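Local coordinates for envelopment polyprotein (Bovine Schmallenberg virus BH80/Germany/2011, PDB 7A56) that includes the class II membrane fusion glycoprotein Gc, which probably merges the viral envelope with a host-cell membrane during entry and is captured here in its postfusion form, at residues I70-I75 with K339-D344; S32-D37 with D224-D229. All blocks are in the same frame, centred on the assembly; numbering follows the deposited sequence.

Contact 1: I70-I75 with K339-D344; sequences IRNSYI and KIMLGD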
# COMPACT_ATOMS: atom_id res chain seq x y z
N ILE A 70 28.21 -44.86 6.95
CA ILE A 70 27.10 -44.63 6.01
C ILE A 70 26.93 -43.13 5.77
O ILE A 70 26.75 -42.34 6.71
CB ILE A 70 25.79 -45.30 6.47
CG1 ILE A 70 25.19 -44.62 7.71
CG2 ILE A 70 26.04 -46.82 6.75
CD1 ILE A 70 23.69 -44.52 7.70
N ARG A 71 27.04 -42.72 4.51
CA ARG A 71 26.88 -41.33 4.14
C ARG A 71 25.38 -41.02 4.03
O ARG A 71 24.59 -41.82 3.52
CB ARG A 71 27.62 -41.05 2.83
CG ARG A 71 27.13 -39.83 1.99
CD ARG A 71 27.97 -39.68 0.72
NE ARG A 71 27.66 -38.49 -0.07
CZ ARG A 71 26.77 -38.43 -1.08
NH1 ARG A 71 26.07 -39.51 -1.44
NH2 ARG A 71 26.58 -37.29 -1.73
N ASN A 72 24.99 -39.86 4.56
CA ASN A 72 23.62 -39.39 4.52
C ASN A 72 23.67 -38.00 3.90
O ASN A 72 24.26 -37.09 4.50
CB ASN A 72 23.01 -39.35 5.91
CG ASN A 72 21.54 -39.57 5.90
OD1 ASN A 72 20.85 -39.21 4.95
ND2 ASN A 72 21.04 -40.21 6.95
N SER A 73 23.15 -37.84 2.70
CA SER A 73 23.43 -36.62 1.98
C SER A 73 22.13 -35.87 1.78
O SER A 73 21.02 -36.47 1.84
CB SER A 73 24.08 -36.85 0.63
OG SER A 73 23.24 -37.67 -0.10
N TYR A 74 22.28 -34.58 1.51
CA TYR A 74 21.09 -33.74 1.29
C TYR A 74 21.28 -32.80 0.11
O TYR A 74 22.40 -32.53 -0.38
CB TYR A 74 20.72 -32.93 2.52
CG TYR A 74 21.73 -31.89 2.90
CD1 TYR A 74 21.79 -30.66 2.24
CD2 TYR A 74 22.60 -32.13 3.96
CE1 TYR A 74 22.72 -29.72 2.59
CE2 TYR A 74 23.52 -31.19 4.34
CZ TYR A 74 23.59 -29.99 3.67
OH TYR A 74 24.54 -29.09 4.10
N ILE A 75 20.13 -32.21 -0.28
CA ILE A 75 20.10 -31.11 -1.22
C ILE A 75 19.14 -30.07 -0.65
O ILE A 75 18.12 -30.40 -0.03
CB ILE A 75 19.68 -31.55 -2.64
CG1 ILE A 75 19.80 -30.37 -3.62
CG2 ILE A 75 18.29 -32.20 -2.65
CD1 ILE A 75 19.85 -30.79 -5.06
N LYS A 339 14.53 -28.66 2.00
CA LYS A 339 15.69 -29.54 2.16
C LYS A 339 15.21 -30.98 2.13
O LYS A 339 14.23 -31.35 2.80
CB LYS A 339 16.43 -29.20 3.47
CG LYS A 339 17.77 -30.05 3.71
CD LYS A 339 18.20 -29.90 5.15
CE LYS A 339 19.56 -30.75 5.43
NZ LYS A 339 20.02 -30.48 6.83
N ILE A 340 15.93 -31.80 1.34
CA ILE A 340 15.60 -33.21 1.12
C ILE A 340 16.85 -34.03 1.47
O ILE A 340 17.95 -33.70 1.01
CB ILE A 340 15.20 -33.47 -0.35
CG1 ILE A 340 13.91 -32.71 -0.73
CG2 ILE A 340 15.09 -35.00 -0.64
CD1 ILE A 340 13.89 -32.42 -2.25
N MET A 341 16.67 -35.01 2.36
CA MET A 341 17.75 -35.89 2.87
C MET A 341 17.23 -37.31 2.92
O MET A 341 16.54 -37.68 3.89
CB MET A 341 18.18 -35.41 4.25
CG MET A 341 19.40 -36.20 4.89
SD MET A 341 20.15 -35.08 6.09
CE MET A 341 21.87 -35.60 5.99
N LEU A 342 17.56 -38.12 1.90
CA LEU A 342 17.01 -39.46 1.78
C LEU A 342 17.98 -40.56 2.22
O LEU A 342 17.58 -41.72 2.36
CB LEU A 342 16.57 -39.72 0.33
CG LEU A 342 15.64 -38.66 -0.25
CD1 LEU A 342 15.11 -38.99 -1.68
CD2 LEU A 342 14.45 -38.48 0.67
N GLY A 343 19.23 -40.24 2.43
CA GLY A 343 20.22 -41.32 2.59
C GLY A 343 21.39 -41.08 1.66
O GLY A 343 21.70 -39.92 1.38
N ASP A 344 22.03 -42.13 1.15
CA ASP A 344 23.26 -41.99 0.36
C ASP A 344 22.94 -41.86 -1.12
O ASP A 344 22.96 -42.83 -1.89
CB ASP A 344 24.17 -43.20 0.65
CG ASP A 344 25.49 -43.15 -0.11
OD1 ASP A 344 25.99 -42.07 -0.49
OD2 ASP A 344 26.07 -44.25 -0.30
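M341 reaches across to N72 and Y74, the antiparallel strand axes lying 4.8 Å apart at closest approach. Its CG lies anti to the backbone N (chi1 -177°), which sends the thioether across the neighbouring strand: CG packs 3.3 Å from N72 OD1, and CE sits 3.2 Å from N72 O and at the edge of the Y74 ring, near its plane. The end of the extended K339 chain lies over one face of that ring, where CE makes a CH-pi contact 3.8 Å from the centroid and NZ a cation-pi contact at 4.4 Å; NZ is also hydrogen-bonded to T60 O of the second subunit. At the other end D344 OD1 receives R71 NH1 in a salt bridge at 2.7 Å, in the guanidinium plane but with the carboxylate plane turned 76° from it. NH1 also bonds to F345 O. Between these ends I75 and I340 exchange two backbone hydrogen bonds, and S73 N donates to G343 O at 2.9 Å. G343 has backbone angles that call for glycine. Charged side chains thus reinforce the backbone pairing at both ends, and the K339 ammonium, shared between the Y74 face and T60, makes its end part of the subunit interface.

Contact 2: S32-D37 with D224-D229; sequences SDIAND and DRIQLD
D37 lays its carboxylate against the backbone and side chain of R225 and the backbone N and CB of D224, with CG anti to its own backbone N (chi1 -168°), pointing off the helix into the turn before strand 226-231. OD1 accepts D224 N at 3.0 Å through its syn lone pair. OD2 takes two donors: R225 N at 2.9 Å on the syn side, and R225 NH1, in a salt bridge at 2.9 Å, arriving from above the carboxylate plane while keeping OD2 close to the guanidinium plane. Three bonds fix the rotation of this buried carboxylate, and the R225 charge probably eases the repulsion between D37 and the D224 carboxylate, whose OD2 lies 3.7 Å from D37 OD1. The R225 chain, extended from CG to NE, passes I34, its CD 4.0 Å from I34 CG1, and carries the guanidinium to the preceding helical turn. There D33 CB lies over one face, and a water at the guanidinium edge accepts from R225 NH2 and donates to D33 OD2. I34 CG2 meets I226 CD1 at 4.1 Å, the side chains crossing at about a right angle. Helix 23-40 is fastened to the start of strand 226-231: I34 also packs on M206 of strand 197-206 and on F100 and I102 of strand 98-134, L342 of strand 335-343 touches both I34 and R225, and I226 packs on I340 and I204.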
# COMPACT_ATOMS: atom_id res chain seq x y z
N SER A 32 7.83 -45.24 -1.03
CA SER A 32 6.95 -45.63 0.06
C SER A 32 7.40 -45.02 1.37
O SER A 32 6.57 -44.61 2.19
CB SER A 32 6.94 -47.15 0.21
OG SER A 32 5.80 -47.70 -0.35
N ASP A 33 8.70 -45.09 1.63
CA ASP A 33 9.27 -44.48 2.83
C ASP A 33 8.98 -42.98 2.90
O ASP A 33 8.61 -42.45 3.96
CB ASP A 33 10.78 -44.73 2.84
CG ASP A 33 11.13 -46.16 3.25
OD1 ASP A 33 10.25 -46.93 3.70
OD2 ASP A 33 12.29 -46.52 3.08
N ILE A 34 9.22 -42.25 1.80
CA ILE A 34 8.87 -40.82 1.75
C ILE A 34 7.38 -40.61 2.00
O ILE A 34 6.99 -39.73 2.78
CB ILE A 34 9.29 -40.20 0.41
CG1 ILE A 34 10.81 -40.25 0.28
CG2 ILE A 34 8.73 -38.74 0.32
CD1 ILE A 34 11.37 -40.17 -1.18
N ALA A 35 6.52 -41.35 1.29
CA ALA A 35 5.09 -41.15 1.45
C ALA A 35 4.68 -41.37 2.89
O ALA A 35 3.88 -40.61 3.44
CB ALA A 35 4.28 -42.09 0.53
N ASN A 36 5.24 -42.42 3.51
CA ASN A 36 4.82 -42.72 4.87
C ASN A 36 5.28 -41.64 5.84
O ASN A 36 4.56 -41.27 6.77
CB ASN A 36 5.38 -44.09 5.26
CG ASN A 36 5.25 -44.35 6.72
OD1 ASN A 36 4.15 -44.54 7.23
ND2 ASN A 36 6.39 -44.35 7.43
N ASP A 37 6.50 -41.14 5.64
CA ASP A 37 7.05 -40.04 6.45
C ASP A 37 6.17 -38.80 6.35
O ASP A 37 5.81 -38.16 7.36
CB ASP A 37 8.46 -39.77 5.90
CG ASP A 37 9.32 -38.86 6.77
OD1 ASP A 37 8.89 -38.37 7.84
OD2 ASP A 37 10.48 -38.62 6.35
N ASP A 224 10.86 -36.25 8.60
CA ASP A 224 12.23 -36.72 8.82
C ASP A 224 13.11 -36.45 7.62
O ASP A 224 14.24 -35.98 7.77
CB ASP A 224 12.23 -38.22 9.16
CG ASP A 224 11.53 -38.51 10.47
OD1 ASP A 224 11.55 -37.62 11.35
OD2 ASP A 224 10.95 -39.58 10.61
N ARG A 225 12.61 -36.71 6.42
CA ARG A 225 13.41 -36.55 5.20
C ARG A 225 13.30 -35.18 4.55
O ARG A 225 14.26 -34.74 3.87
CB ARG A 225 12.97 -37.61 4.18
CG ARG A 225 13.31 -39.04 4.65
CD ARG A 225 12.44 -40.05 3.90
NE ARG A 225 12.82 -41.39 4.31
CZ ARG A 225 12.40 -41.97 5.44
NH1 ARG A 225 11.57 -41.34 6.24
NH2 ARG A 225 12.83 -43.21 5.75
N ILE A 226 12.16 -34.50 4.68
CA ILE A 226 11.93 -33.27 3.92
C ILE A 226 11.42 -32.17 4.83
O ILE A 226 10.48 -32.37 5.62
CB ILE A 226 10.96 -33.49 2.75
CG1 ILE A 226 11.46 -34.62 1.82
CG2 ILE A 226 10.70 -32.11 2.02
CD1 ILE A 226 10.35 -35.05 0.83
N GLN A 227 12.08 -31.03 4.79
CA GLN A 227 11.59 -29.87 5.53
C GLN A 227 11.31 -28.73 4.56
O GLN A 227 12.05 -28.53 3.58
CB GLN A 227 12.62 -29.42 6.61
CG GLN A 227 12.87 -30.46 7.70
CD GLN A 227 14.00 -31.25 7.37
OE1 GLN A 227 15.07 -30.71 7.04
NE2 GLN A 227 13.82 -32.60 7.45
N LEU A 228 10.26 -27.95 4.83
CA LEU A 228 9.99 -26.78 4.02
C LEU A 228 9.56 -25.63 4.92
O LEU A 228 9.01 -25.85 6.00
CB LEU A 228 8.86 -27.03 2.97
CG LEU A 228 8.93 -28.26 2.05
CD1 LEU A 228 8.13 -29.34 2.74
CD2 LEU A 228 8.36 -27.94 0.65
N ASP A 229 9.87 -24.39 4.51
CA ASP A 229 9.31 -23.22 5.24
C ASP A 229 8.97 -22.13 4.24
O ASP A 229 9.51 -22.07 3.12
CB ASP A 229 10.24 -22.69 6.35
CG ASP A 229 11.53 -22.00 5.84
OD1 ASP A 229 11.47 -20.96 5.17
OD2 ASP A 229 12.66 -22.50 6.15
O HOH W 1 14.29 -44.72 3.43

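From the N terminus the chain passes through helix 23-40, whose residues 32-37 form the first half of contact 2, then 70-75 in strand 70-80, half of contact 1. It returns at 224-229 to close contact 2 over 186 intervening residues, and at 339-344 to close contact 1 over 263, so the two loops cross. Both meet in one antiparallel sheet, where strand 335-343 lies between 70-80 and 226-231. Backbone bonds from M341 N to R225 O and from K339 N to Q227 O join the contacts directly, and L342 packs on R225. Contact 1 thus pairs strands within the sheet, contact 2 ties the helix to it, and both touch the second subunit of the trimer.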